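Local structure of 3'-5' exonuclease crn-4 (Caenorhabditis elegans, 3CG7) at residues A32-Y37 with E234-F239; I42-V47 with V97-F102; Y65-L70 with A92-V97; V214-T219 with V254-A259. The protein degrades RNA and DNA as a metal-dependent 3'-5' exonuclease, working as a homodimer, and takes part in DNA breakdown during apoptosis. All blocks are in the same frame, centred on the assembly; numbering follows the deposited sequence.

Contact 1 (A32-Y37 with E234-F239); sequences AANQDY and EWRSSF
An Asx turn at N34 sets Q35 and D36 against W235 and R236, in the 3-10 turn that leads into helix 239-249. N34 OD1 accepts the backbone N of D36 at 3.1 Å, from well above the amide plane. The turn directs Q35 N at R236 O, 2.8 Å away and in the carbonyl plane. R236 reaches along D36 with its chain extended from CG to NE. NE gives D36 OD2 a bond of 3.0 Å, at 158° and near the guanidinium plane, on the anti side of the carboxylate. R236 CG sits 3.7 Å above the centre of the W235 ring, and D36 CB meets W235 CH2 obliquely. Q35 OE1 comes to the edge of the F239 ring, 3.3 Å from CD2. R236 NH1 also pairs with D297. With an alanine in place of R236, D36 and D297 would probably lose their arginine partner, and part of a W235 face its cover. This salt bridge, packed on the W235 ring, joins three elements: the loop after strand 20-28, the turn before helix 239-249 and the start of helix 300-305, whose H300 N and F301 N bond to the D36 carboxylate.

Contact 2 (I42-V47 with V97-F102); sequences IQFAIV and VVYEQF
V98 O accepts the backbone N of F102 at 3.0 Å. This helical bond spans one turn and brings the side chains of V98 and F102 to the same strand residue, F44. The F44 ring reaches up from the sheet with CG anti to its backbone N (chi1 -171°). Its CZ lies over one face of F102, toward the rim and 3.7 Å from F102 CG. The two ring planes are 42° apart, so the pair is neither stacked nor edge-to-face. F44 CD1 meets V98 CG1 at 4.1 Å, and CE1 meets Y99 CD1 edge to edge. I46 CD1 touches the same F102 ring at CE1, 3.4 Å away. This is a helix-on-sheet interface of the RNase H-like exonuclease fold, helix 95-109 packing on the central sheet. The strand and helix segments run almost parallel, 6° apart, with axes 10.5 Å from each other. A45 and V47 pack against helix 191-207. Replacing F102 by an alanine is likely to open a gap beneath the helix and leave F44 CZ and I46 CD1 without their ring. F26 and F62 also meet F44, which is about 7 Å from D25 of the magnesium site, side chain to side chain.

Contact 3 (Y65-L70 with A92-V97); sequences YVKPVL and ADTFDV
At one edge of the central sheet, V66 and K67 meet D93 and T94, just where the chain enters helix 95-109. K67 N gives D93 O a nearly straight bond of 2.7 Å, at 172°. Before and after it, water bridges the backbones. One water donates to Y65 O at 2.6 Å and accepts from D93 N. Another donates to K67 O and accepts from F95 N at 2.9 Å. One direct bond and two water bridges make this at most a weakly bonded edge strand, 93-94, before the helix. T94 is at the N-cap position, but its OG1 bonds D96 OD2 instead of capping. V66 CG1, anti to its backbone N, comes 3.4 Å from F95 N. It also meets F95 CB. K67 CB packs on A92 O at 3.4 Å. Its bent chain then carries NZ back to D90 O, at the end of helix 86-90. A92 CB rests on Y65 O, 3.6 Å away. The V69 and T94 side chains cross at about a right angle, CG1 meeting CG2. Beyond V69, the backbone of L70 bonds to the second subunit.

Contact 4 (V214-T219 with V254-A259); sequences VNELLT and VTTIRA
E216 crosses V254 obliquely, and its atoms in turn meet V254 CG1. CB approaches this methyl first. CG stands 3.8 Å from V254 CG1, CD follows at 3.7 Å, and OE1 ends the run 3.7 Å from the same methyl. The chain is extended beyond CG, with chi1 -79° setting CG beside the backbone N. OE1 is then held by N150 ND2, with a weaker bond from Y148 OH, so the buried carboxylate has polar partners. L218 shares this face of the sheet, and its CD2 touches V254 CG2 at 3.7 Å. W127 packs on both L218 and V254. On the other face, L217 CB meets T255 CG2, and L217 CD1 reaches I257 CG2 at 3.8 Å. The backbones pair between these faces. T255 N binds L217 O at 2.6 Å, almost in line with the C=O, and L217 N returns to T255 O at 2.8 Å. Past the paired strands, I257 N bonds N215 O at 3.0 Å. N215 and E216 form a classic beta bulge against Y148. T219 packs on the zinc ligand C270. The arrangement is an antiparallel pair at the edge of the mixed sheet, whose strand 216-219 runs directly into C220 of the four-cysteine zinc site.

How the contacts relate
From the N terminus, A32-Y37 opens the widest loop, which contact 1 closes at E234-F239. Contact 2 starts next at I42-V47, and contact 3 at Y65-L70. Contact 3 closes first, at A92-V97, and contact 2 right after it, with V97 common to both. Contact 3 is thus nested in contact 2, and contact 2 in contact 1. I42 O and V66 N, probably hydrogen-bonded at 2.9 Å, join contacts 2 and 3 through neighbouring strands. Contact 4 opens at V214-T219, before contact 1 closes, and ends at V254-A259, so these two cross. Contacts 3 and 4 lie at opposite edges of the sheet, while contact 1 ties the loop after strand 20-28 to the loop before helix 239-249.

Contact 1 (A32-Y37 with E234-F239)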
loop_
_atom_site.group_PDB
_atom_site.type_symbol
_atom_site.label_atom_id
_atom_site.label_comp_id
_atom_site.label_asym_id
_atom_site.label_seq_id
_atom_site.Cartn_x
_atom_site.Cartn_y
_atom_site.Cartn_z
ATOM N N ALA A 32 3.663 -9.818 1.176
ATOM C CA ALA A 32 4.210 -11.118 1.627
ATOM C C ALA A 32 4.891 -11.116 3.004
ATOM O O ALA A 32 4.545 -11.914 3.878
ATOM C CB ALA A 32 5.166 -11.689 0.568
ATOM N N ALA A 33 5.839 -10.198 3.190
ATOM C CA ALA A 33 6.722 -10.189 4.363
ATOM C C ALA A 33 6.136 -9.498 5.601
ATOM O O ALA A 33 6.789 -9.427 6.655
ATOM C CB ALA A 33 8.069 -9.571 3.991
ATOM N N ASN A 34 4.911 -8.996 5.472
ATOM C CA ASN A 34 4.231 -8.328 6.572
ATOM C C ASN A 34 2.814 -8.836 6.780
ATOM O O ASN A 34 1.942 -8.703 5.915
ATOM C CB ASN A 34 4.205 -6.813 6.377
ATOM C CG ASN A 34 3.515 -6.097 7.522
ATOM O OD1 ASN A 34 3.652 -6.487 8.690
ATOM N ND2 ASN A 34 2.762 -5.053 7.199
ATOM N N GLN A 35 2.587 -9.383 7.961
ATOM C CA GLN A 35 1.311 -9.980 8.288
ATOM C C GLN A 35 0.398 -9.019 9.057
ATOM O O GLN A 35 -0.776 -9.315 9.267
ATOM C CB GLN A 35 1.554 -11.266 9.070
ATOM C CG GLN A 35 0.549 -12.349 8.786
ATOM C CD GLN A 35 0.726 -13.009 7.442
ATOM O OE1 GLN A 35 -0.247 -13.473 6.853
ATOM N NE2 GLN A 35 1.964 -13.065 6.950
ATOM N N ASP A 36 0.939 -7.873 9.475
ATOM C CA ASP A 36 0.146 -6.835 10.137
ATOM C C ASP A 36 -0.368 -5.915 9.040
ATOM O O ASP A 36 0.099 -4.780 8.869
ATOM C CB ASP A 36 0.980 -6.074 11.181
ATOM C CG ASP A 36 0.145 -5.111 12.038
ATOM O OD1 ASP A 36 -1.081 -4.991 11.819
ATOM O OD2 ASP A 36 0.727 -4.457 12.938
ATOM N N TYR A 37 -1.329 -6.439 8.288
ATOM C CA TYR A 37 -1.751 -5.841 7.040
ATOM C C TYR A 37 -3.269 -5.790 6.948
ATOM O O TYR A 37 -3.943 -6.785 7.207
ATOM C CB TYR A 37 -1.165 -6.625 5.867
ATOM C CG TYR A 37 -1.236 -5.879 4.552
ATOM C CD1 TYR A 37 -0.168 -5.077 4.121
ATOM C CD2 TYR A 37 -2.372 -5.963 3.740
ATOM C CE1 TYR A 37 -0.230 -4.387 2.928
ATOM C CE2 TYR A 37 -2.441 -5.264 2.534
ATOM C CZ TYR A 37 -1.367 -4.483 2.132
ATOM O OH TYR A 37 -1.440 -3.798 0.931
ATOM N N GLU A 234 7.745 -11.256 17.279
ATOM C CA GLU A 234 8.043 -11.388 15.852
ATOM C C GLU A 234 6.862 -11.942 15.051
ATOM O O GLU A 234 7.059 -12.583 14.017
ATOM C CB GLU A 234 9.268 -12.292 15.642
ATOM C CG GLU A 234 10.478 -11.971 16.518
ATOM C CD GLU A 234 10.991 -10.543 16.350
ATOM O OE1 GLU A 234 10.949 -10.007 15.216
ATOM O OE2 GLU A 234 11.445 -9.962 17.361
ATOM N N TRP A 235 5.641 -11.689 15.521
ATOM C CA TRP A 235 4.450 -12.305 14.931
ATOM C C TRP A 235 4.172 -11.859 13.501
ATOM O O TRP A 235 3.547 -12.593 12.737
ATOM C CB TRP A 235 3.214 -12.101 15.815
ATOM C CG TRP A 235 2.701 -10.686 15.947
ATOM C CD1 TRP A 235 3.018 -9.785 16.923
ATOM C CD2 TRP A 235 1.742 -10.035 15.102
ATOM N NE1 TRP A 235 2.330 -8.612 16.732
ATOM C CE2 TRP A 235 1.540 -8.737 15.622
ATOM C CE3 TRP A 235 1.041 -10.418 13.951
ATOM C CZ2 TRP A 235 0.667 -7.818 15.027
ATOM C CZ3 TRP A 235 0.171 -9.505 13.365
ATOM C CH2 TRP A 235 -0.007 -8.223 13.903
ATOM N N ARG A 236 4.661 -10.672 13.148
ATOM C CA ARG A 236 4.368 -10.051 11.859
ATOM C C ARG A 236 5.000 -10.752 10.662
ATOM O O ARG A 236 4.621 -10.488 9.519
ATOM C CB ARG A 236 4.735 -8.563 11.889
ATOM C CG ARG A 236 3.853 -7.753 12.831
ATOM C CD ARG A 236 4.279 -6.307 12.919
ATOM N NE ARG A 236 3.390 -5.526 13.781
ATOM C CZ ARG A 236 3.503 -5.432 15.106
ATOM N NH1 ARG A 236 4.467 -6.080 15.743
ATOM N NH2 ARG A 236 2.642 -4.694 15.798
ATOM N N SER A 237 5.954 -11.643 10.907
ATOM C CA SER A 237 6.543 -12.415 9.808
ATOM C C SER A 237 6.154 -13.900 9.819
ATOM O O SER A 237 6.779 -14.720 9.140
ATOM C CB SER A 237 8.061 -12.231 9.752
ATOM O OG SER A 237 8.648 -12.489 11.001
ATOM N N SER A 238 5.101 -14.227 10.567
ATOM C CA SER A 238 4.636 -15.607 10.709
ATOM C C SER A 238 3.126 -15.707 10.510
ATOM O O SER A 238 2.356 -15.025 11.192
ATOM C CB SER A 238 5.033 -16.159 12.081
ATOM O OG SER A 238 4.425 -17.415 12.322
ATOM N N PHE A 239 2.715 -16.562 9.572
ATOM C CA PHE A 239 1.301 -16.751 9.252
ATOM C C PHE A 239 0.501 -17.331 10.422
ATOM O O PHE A 239 -0.598 -16.852 10.718
ATOM C CB PHE A 239 1.129 -17.616 8.000
ATOM C CG PHE A 239 -0.307 -17.775 7.570
ATOM C CD1 PHE A 239 -0.987 -18.980 7.790
ATOM C CD2 PHE A 239 -0.990 -16.714 6.960
ATOM C CE1 PHE A 239 -2.323 -19.128 7.404
ATOM C CE2 PHE A 239 -2.329 -16.847 6.573
ATOM C CZ PHE A 239 -2.998 -18.059 6.793
#

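Contact 2 (I42-V47 with V97-F102)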
loop_
_atom_site.group_PDB
_atom_site.type_symbol
_atom_site.label_atom_id
_atom_site.label_comp_id
_atom_site.label_asym_id
_atom_site.label_seq_id
_atom_site.Cartn_x
_atom_site.Cartn_y
_atom_site.Cartn_z
ATOM N N ILE A 42 -9.831 -7.674 -3.430
ATOM C CA ILE A 42 -9.588 -7.142 -4.773
ATOM C C ILE A 42 -10.197 -8.001 -5.879
ATOM O O ILE A 42 -10.264 -7.569 -7.032
ATOM C CB ILE A 42 -8.093 -6.875 -5.044
ATOM C CG1 ILE A 42 -7.262 -8.145 -4.829
ATOM C CG2 ILE A 42 -7.618 -5.691 -4.184
ATOM C CD1 ILE A 42 -5.803 -8.000 -5.197
ATOM N N GLN A 43 -10.621 -9.213 -5.516
ATOM C CA GLN A 43 -11.415 -10.066 -6.388
ATOM C C GLN A 43 -12.390 -10.955 -5.605
ATOM O O GLN A 43 -12.019 -11.611 -4.619
ATOM C CB GLN A 43 -10.535 -10.910 -7.307
ATOM C CG GLN A 43 -11.304 -11.434 -8.501
ATOM C CD GLN A 43 -10.462 -12.224 -9.493
ATOM O OE1 GLN A 43 -9.270 -12.475 -9.279
ATOM N NE2 GLN A 43 -11.094 -12.635 -10.589
ATOM N N PHE A 44 -13.631 -10.965 -6.083
ATOM C CA PHE A 44 -14.751 -11.635 -5.466
ATOM C C PHE A 44 -15.338 -12.581 -6.532
ATOM O O PHE A 44 -15.888 -12.117 -7.527
ATOM C CB PHE A 44 -15.761 -10.553 -5.068
ATOM C CG PHE A 44 -16.915 -11.029 -4.215
ATOM C CD1 PHE A 44 -17.777 -10.102 -3.648
ATOM C CD2 PHE A 44 -17.150 -12.379 -3.976
ATOM C CE1 PHE A 44 -18.858 -10.506 -2.860
ATOM C CE2 PHE A 44 -18.228 -12.787 -3.186
ATOM C CZ PHE A 44 -19.083 -11.845 -2.631
ATOM N N ALA A 45 -15.200 -13.894 -6.338
ATOM C CA ALA A 45 -15.653 -14.885 -7.336
ATOM C C ALA A 45 -16.477 -16.014 -6.731
ATOM O O ALA A 45 -16.196 -16.481 -5.616
ATOM C CB ALA A 45 -14.479 -15.460 -8.099
ATOM N N ILE A 46 -17.496 -16.445 -7.474
ATOM C CA ILE A 46 -18.433 -17.479 -7.024
ATOM C C ILE A 46 -18.918 -18.335 -8.191
ATOM O O ILE A 46 -19.297 -17.807 -9.239
ATOM C CB ILE A 46 -19.676 -16.874 -6.328
ATOM C CG1 ILE A 46 -19.275 -15.939 -5.179
ATOM C CG2 ILE A 46 -20.620 -17.982 -5.838
ATOM C CD1 ILE A 46 -20.435 -15.208 -4.552
ATOM N N VAL A 47 -18.902 -19.653 -8.011
ATOM C CA VAL A 47 -19.526 -20.562 -8.961
ATOM C C VAL A 47 -20.550 -21.437 -8.228
ATOM O O VAL A 47 -20.333 -21.827 -7.081
ATOM C CB VAL A 47 -18.480 -21.387 -9.755
ATOM C CG1 VAL A 47 -17.688 -22.284 -8.844
ATOM C CG2 VAL A 47 -19.152 -22.216 -10.854
ATOM N N VAL A 97 -20.081 -1.328 -3.175
ATOM C CA VAL A 97 -20.821 -1.392 -4.438
ATOM C C VAL A 97 -20.843 -2.830 -4.963
ATOM O O VAL A 97 -21.913 -3.369 -5.276
ATOM C CB VAL A 97 -20.255 -0.397 -5.516
ATOM C CG1 VAL A 97 -20.990 -0.538 -6.845
ATOM C CG2 VAL A 97 -20.362 1.043 -5.026
ATOM N N VAL A 98 -19.662 -3.443 -5.033
ATOM C CA VAL A 98 -19.520 -4.827 -5.476
ATOM C C VAL A 98 -20.316 -5.797 -4.596
ATOM O O VAL A 98 -20.911 -6.750 -5.110
ATOM C CB VAL A 98 -18.038 -5.257 -5.562
ATOM C CG1 VAL A 98 -17.921 -6.721 -5.965
ATOM C CG2 VAL A 98 -17.284 -4.374 -6.557
ATOM N N TYR A 99 -20.347 -5.538 -3.287
ATOM C CA TYR A 99 -21.080 -6.395 -2.359
ATOM C C TYR A 99 -22.582 -6.276 -2.564
ATOM O O TYR A 99 -23.320 -7.254 -2.421
ATOM C CB TYR A 99 -20.727 -6.106 -0.898
ATOM C CG TYR A 99 -21.495 -6.990 0.062
ATOM C CD1 TYR A 99 -21.195 -8.354 0.180
ATOM C CD2 TYR A 99 -22.540 -6.480 0.824
ATOM C CE1 TYR A 99 -21.914 -9.179 1.038
ATOM C CE2 TYR A 99 -23.260 -7.299 1.695
ATOM C CZ TYR A 99 -22.941 -8.646 1.793
ATOM O OH TYR A 99 -23.647 -9.456 2.657
ATOM N N GLU A 100 -23.020 -5.066 -2.894
ATOM C CA GLU A 100 -24.411 -4.789 -3.203
ATOM C C GLU A 100 -24.816 -5.517 -4.493
ATOM O O GLU A 100 -25.909 -6.068 -4.586
ATOM C CB GLU A 100 -24.620 -3.267 -3.273
ATOM C CG GLU A 100 -25.851 -2.770 -4.020
ATOM C CD GLU A 100 -27.163 -3.204 -3.394
ATOM O OE1 GLU A 100 -27.167 -3.641 -2.215
ATOM O OE2 GLU A 100 -28.198 -3.106 -4.095
ATOM N N GLN A 101 -23.912 -5.548 -5.466
ATOM C CA GLN A 101 -24.129 -6.308 -6.699
ATOM C C GLN A 101 -24.241 -7.811 -6.436
ATOM O O GLN A 101 -24.991 -8.515 -7.111
ATOM C CB GLN A 101 -23.004 -6.042 -7.693
ATOM C CG GLN A 101 -23.016 -4.645 -8.271
ATOM C CD GLN A 101 -21.805 -4.376 -9.140
ATOM O OE1 GLN A 101 -20.659 -4.579 -8.722
ATOM N NE2 GLN A 101 -22.052 -3.918 -10.362
ATOM N N PHE A 102 -23.488 -8.291 -5.452
ATOM C CA PHE A 102 -23.549 -9.682 -5.049
ATOM C C PHE A 102 -24.904 -10.012 -4.431
ATOM O O PHE A 102 -25.493 -11.049 -4.748
ATOM C CB PHE A 102 -22.402 -10.005 -4.085
ATOM C CG PHE A 102 -22.668 -11.185 -3.190
ATOM C CD1 PHE A 102 -22.610 -12.480 -3.686
ATOM C CD2 PHE A 102 -22.971 -10.995 -1.851
ATOM C CE1 PHE A 102 -22.855 -13.566 -2.857
ATOM C CE2 PHE A 102 -23.214 -12.071 -1.016
ATOM C CZ PHE A 102 -23.153 -13.360 -1.518
#

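Contact 3 (Y65-L70 with A92-V97)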
loop_
_atom_site.group_PDB
_atom_site.type_symbol
_atom_site.label_atom_id
_atom_site.label_comp_id
_atom_site.label_asym_id
_atom_site.label_seq_id
_atom_site.Cartn_x
_atom_site.Cartn_y
_atom_site.Cartn_z
ATOM N N TYR A 65 -13.771 -7.720 -9.901
ATOM C CA TYR A 65 -12.648 -7.030 -9.298
ATOM C C TYR A 65 -13.191 -5.995 -8.327
ATOM O O TYR A 65 -14.319 -5.510 -8.490
ATOM C CB TYR A 65 -11.817 -6.346 -10.374
ATOM C CG TYR A 65 -11.054 -7.302 -11.257
ATOM C CD1 TYR A 65 -10.043 -8.118 -10.729
ATOM C CD2 TYR A 65 -11.329 -7.388 -12.623
ATOM C CE1 TYR A 65 -9.328 -8.995 -11.537
ATOM C CE2 TYR A 65 -10.619 -8.260 -13.443
ATOM C CZ TYR A 65 -9.625 -9.060 -12.890
ATOM O OH TYR A 65 -8.918 -9.917 -13.695
ATOM N N VAL A 66 -12.395 -5.680 -7.305
ATOM C CA VAL A 66 -12.782 -4.695 -6.298
ATOM C C VAL A 66 -11.639 -3.695 -6.080
ATOM O O VAL A 66 -10.461 -4.080 -6.027
ATOM C CB VAL A 66 -13.187 -5.366 -4.943
ATOM C CG1 VAL A 66 -13.681 -4.323 -3.936
ATOM C CG2 VAL A 66 -14.242 -6.444 -5.143
ATOM N N LYS A 67 -11.997 -2.411 -5.978
ATOM C CA LYS A 67 -11.027 -1.335 -5.750
ATOM C C LYS A 67 -10.879 -1.097 -4.260
ATOM O O LYS A 67 -11.843 -0.727 -3.598
ATOM C CB LYS A 67 -11.477 -0.037 -6.432
ATOM C CG LYS A 67 -10.383 1.033 -6.552
ATOM C CD LYS A 67 -10.928 2.458 -6.397
ATOM C CE LYS A 67 -11.340 3.094 -7.710
ATOM N NZ LYS A 67 -10.170 3.209 -8.630
ATOM N N PRO A 68 -9.672 -1.319 -3.720
ATOM C CA PRO A 68 -9.410 -1.034 -2.308
ATOM C C PRO A 68 -9.330 0.467 -2.031
ATOM O O PRO A 68 -9.119 1.258 -2.956
ATOM C CB PRO A 68 -8.060 -1.699 -2.056
ATOM C CG PRO A 68 -7.420 -1.811 -3.392
ATOM C CD PRO A 68 -8.493 -1.865 -4.415
ATOM N N VAL A 69 -9.523 0.854 -0.771
ATOM C CA VAL A 69 -9.449 2.263 -0.394
ATOM C C VAL A 69 -8.225 2.582 0.475
ATOM O O VAL A 69 -7.671 3.673 0.372
ATOM C CB VAL A 69 -10.799 2.817 0.231
ATOM C CG1 VAL A 69 -11.983 2.489 -0.664
ATOM C CG2 VAL A 69 -11.050 2.287 1.635
ATOM N N LEU A 70 -7.786 1.633 1.298
ATOM C CA LEU A 70 -6.654 1.863 2.201
ATOM C C LEU A 70 -5.291 1.713 1.517
ATOM O O LEU A 70 -4.353 2.472 1.788
ATOM C CB LEU A 70 -6.721 0.930 3.414
ATOM C CG LEU A 70 -8.005 0.797 4.245
ATOM C CD1 LEU A 70 -7.782 -0.280 5.305
ATOM C CD2 LEU A 70 -8.448 2.118 4.902
ATOM N N ALA A 92 -12.125 -0.631 -11.123
ATOM C CA ALA A 92 -13.153 -1.382 -10.395
ATOM C C ALA A 92 -13.957 -0.526 -9.420
ATOM O O ALA A 92 -13.546 0.574 -9.058
ATOM C CB ALA A 92 -12.519 -2.580 -9.665
ATOM N N ASP A 93 -15.106 -1.048 -9.001
ATOM C CA ASP A 93 -15.904 -0.448 -7.939
ATOM C C ASP A 93 -15.371 -0.845 -6.558
ATOM O O ASP A 93 -14.622 -1.825 -6.429
ATOM C CB ASP A 93 -17.362 -0.872 -8.088
ATOM C CG ASP A 93 -18.023 -0.251 -9.299
ATOM O OD1 ASP A 93 -18.338 0.957 -9.250
ATOM O OD2 ASP A 93 -18.225 -0.961 -10.306
ATOM N N THR A 94 -15.740 -0.076 -5.535
ATOM C CA THR A 94 -15.310 -0.349 -4.160
ATOM C C THR A 94 -16.189 -1.443 -3.555
ATOM O O THR A 94 -17.256 -1.743 -4.092
ATOM C CB THR A 94 -15.375 0.915 -3.267
ATOM O OG1 THR A 94 -16.705 1.440 -3.273
ATOM C CG2 THR A 94 -14.399 1.978 -3.751
ATOM N N PHE A 95 -15.754 -2.021 -2.436
ATOM C CA PHE A 95 -16.423 -3.203 -1.891
ATOM C C PHE A 95 -17.908 -3.021 -1.636
ATOM O O PHE A 95 -18.683 -3.912 -1.961
ATOM C CB PHE A 95 -15.733 -3.758 -0.637
ATOM C CG PHE A 95 -16.320 -5.064 -0.164
ATOM C CD1 PHE A 95 -15.946 -6.269 -0.761
ATOM C CD2 PHE A 95 -17.266 -5.091 0.860
ATOM C CE1 PHE A 95 -16.497 -7.486 -0.332
ATOM C CE2 PHE A 95 -17.821 -6.296 1.291
ATOM C CZ PHE A 95 -17.434 -7.496 0.692
ATOM N N ASP A 96 -18.302 -1.889 -1.056
ATOM C CA ASP A 96 -19.720 -1.636 -0.774
ATOM C C ASP A 96 -20.606 -1.748 -2.023
ATOM O O ASP A 96 -21.734 -2.234 -1.935
ATOM C CB ASP A 96 -19.938 -0.302 -0.037
ATOM C CG ASP A 96 -19.482 0.927 -0.839
ATOM O OD1 ASP A 96 -20.194 1.949 -0.776
ATOM O OD2 ASP A 96 -18.422 0.902 -1.511
ATOM N N VAL A 97 -20.081 -1.328 -3.175
ATOM C CA VAL A 97 -20.821 -1.392 -4.438
ATOM C C VAL A 97 -20.843 -2.830 -4.963
ATOM O O VAL A 97 -21.913 -3.369 -5.276
ATOM C CB VAL A 97 -20.255 -0.397 -5.516
ATOM C CG1 VAL A 97 -20.990 -0.538 -6.845
ATOM C CG2 VAL A 97 -20.362 1.043 -5.026
HETATM O O HOH W 1 -15.633 -3.897 -10.012
HETATM O O HOH W 2 -13.092 -1.587 -1.262
#

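Contact 4 (V214-T219 with V254-A259)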
loop_
_atom_site.group_PDB
_atom_site.type_symbol
_atom_site.label_atom_id
_atom_site.label_comp_id
_atom_site.label_asym_id
_atom_site.label_seq_id
_atom_site.Cartn_x
_atom_site.Cartn_y
_atom_site.Cartn_z
ATOM N N VAL A 214 -22.176 -28.139 6.373
ATOM C CA VAL A 214 -21.608 -27.105 7.210
ATOM C C VAL A 214 -20.783 -27.748 8.335
ATOM O O VAL A 214 -21.284 -28.582 9.095
ATOM C CB VAL A 214 -22.710 -26.173 7.769
ATOM C CG1 VAL A 214 -22.190 -25.341 8.946
ATOM C CG2 VAL A 214 -23.245 -25.267 6.666
ATOM N N ASN A 215 -19.509 -27.372 8.409
ATOM C CA ASN A 215 -18.625 -27.849 9.469
ATOM C C ASN A 215 -18.065 -26.715 10.340
ATOM O O ASN A 215 -17.483 -26.965 11.398
ATOM C CB ASN A 215 -17.498 -28.726 8.894
ATOM C CG ASN A 215 -16.736 -28.046 7.769
ATOM O OD1 ASN A 215 -17.002 -26.896 7.430
ATOM N ND2 ASN A 215 -15.782 -28.760 7.183
ATOM N N GLU A 216 -18.244 -25.472 9.895
ATOM C CA GLU A 216 -17.729 -24.328 10.646
ATOM C C GLU A 216 -18.763 -23.226 10.876
ATOM O O GLU A 216 -19.523 -22.856 9.978
ATOM C CB GLU A 216 -16.423 -23.800 10.031
ATOM C CG GLU A 216 -15.202 -24.659 10.424
ATOM C CD GLU A 216 -13.887 -24.235 9.774
ATOM O OE1 GLU A 216 -13.791 -23.102 9.244
ATOM O OE2 GLU A 216 -12.934 -25.047 9.790
ATOM N N LEU A 217 -18.805 -22.738 12.109
ATOM C CA LEU A 217 -19.745 -21.707 12.506
ATOM C C LEU A 217 -19.000 -20.556 13.160
ATOM O O LEU A 217 -18.039 -20.762 13.909
ATOM C CB LEU A 217 -20.785 -22.271 13.481
ATOM C CG LEU A 217 -21.613 -23.488 13.036
ATOM C CD1 LEU A 217 -21.812 -24.447 14.197
ATOM C CD2 LEU A 217 -22.949 -23.094 12.419
ATOM N N LEU A 218 -19.452 -19.341 12.872
ATOM C CA LEU A 218 -18.847 -18.157 13.459
ATOM C C LEU A 218 -19.653 -17.698 14.648
ATOM O O LEU A 218 -20.848 -17.411 14.535
ATOM C CB LEU A 218 -18.680 -17.039 12.429
ATOM C CG LEU A 218 -17.767 -17.379 11.250
ATOM C CD1 LEU A 218 -17.733 -16.235 10.274
ATOM C CD2 LEU A 218 -16.373 -17.731 11.730
ATOM N N THR A 219 -18.985 -17.639 15.792
ATOM C CA THR A 219 -19.645 -17.363 17.052
ATOM C C THR A 219 -19.008 -16.153 17.736
ATOM O O THR A 219 -17.855 -15.815 17.468
ATOM C CB THR A 219 -19.624 -18.624 17.948
ATOM O OG1 THR A 219 -20.644 -18.527 18.940
ATOM C CG2 THR A 219 -18.274 -18.816 18.622
ATOM N N VAL A 254 -14.243 -18.917 14.988
ATOM C CA VAL A 254 -14.620 -20.169 14.326
ATOM C C VAL A 254 -14.895 -21.266 15.337
ATOM O O VAL A 254 -14.072 -21.549 16.207
ATOM C CB VAL A 254 -13.520 -20.683 13.352
ATOM C CG1 VAL A 254 -13.852 -22.091 12.833
ATOM C CG2 VAL A 254 -13.352 -19.742 12.191
ATOM N N THR A 255 -16.055 -21.896 15.200
ATOM C CA THR A 255 -16.371 -23.076 15.988
ATOM C C THR A 255 -16.777 -24.257 15.087
ATOM O O THR A 255 -17.584 -24.109 14.164
ATOM C CB THR A 255 -17.400 -22.754 17.107
ATOM O OG1 THR A 255 -17.333 -23.764 18.114
ATOM C CG2 THR A 255 -18.822 -22.638 16.567
ATOM N N THR A 256 -16.167 -25.411 15.343
ATOM C CA THR A 256 -16.380 -26.629 14.563
ATOM C C THR A 256 -17.619 -27.391 15.023
ATOM O O THR A 256 -17.949 -27.403 16.208
ATOM C CB THR A 256 -15.132 -27.547 14.642
ATOM O OG1 THR A 256 -14.033 -26.902 13.989
ATOM C CG2 THR A 256 -15.379 -28.906 13.981
ATOM N N ILE A 257 -18.298 -28.018 14.072
ATOM C CA ILE A 257 -19.434 -28.890 14.362
ATOM C C ILE A 257 -19.328 -30.212 13.577
ATOM O O ILE A 257 -18.989 -30.211 12.388
ATOM C CB ILE A 257 -20.800 -28.164 14.124
ATOM C CG1 ILE A 257 -21.958 -28.980 14.709
ATOM C CG2 ILE A 257 -21.024 -27.858 12.644
ATOM C CD1 ILE A 257 -23.221 -28.182 15.006
ATOM N N ARG A 258 -19.586 -31.327 14.265
ATOM C CA ARG A 258 -19.633 -32.661 13.641
ATOM C C ARG A 258 -20.769 -32.759 12.639
ATOM O O ARG A 258 -21.816 -32.149 12.823
ATOM C CB ARG A 258 -19.826 -33.755 14.694
ATOM C CG ARG A 258 -18.552 -34.300 15.312
ATOM C CD ARG A 258 -18.829 -35.557 16.144
ATOM N NE ARG A 258 -19.836 -35.336 17.184
ATOM C CZ ARG A 258 -19.589 -34.831 18.393
ATOM N NH1 ARG A 258 -18.358 -34.478 18.744
ATOM N NH2 ARG A 258 -20.582 -34.673 19.256
ATOM N N ALA A 259 -20.559 -33.550 11.593
ATOM C CA ALA A 259 -21.534 -33.714 10.509
ATOM C C ALA A 259 -22.950 -34.035 11.005
ATOM O O ALA A 259 -23.913 -33.394 10.589
ATOM C CB ALA A 259 -21.054 -34.776 9.516
#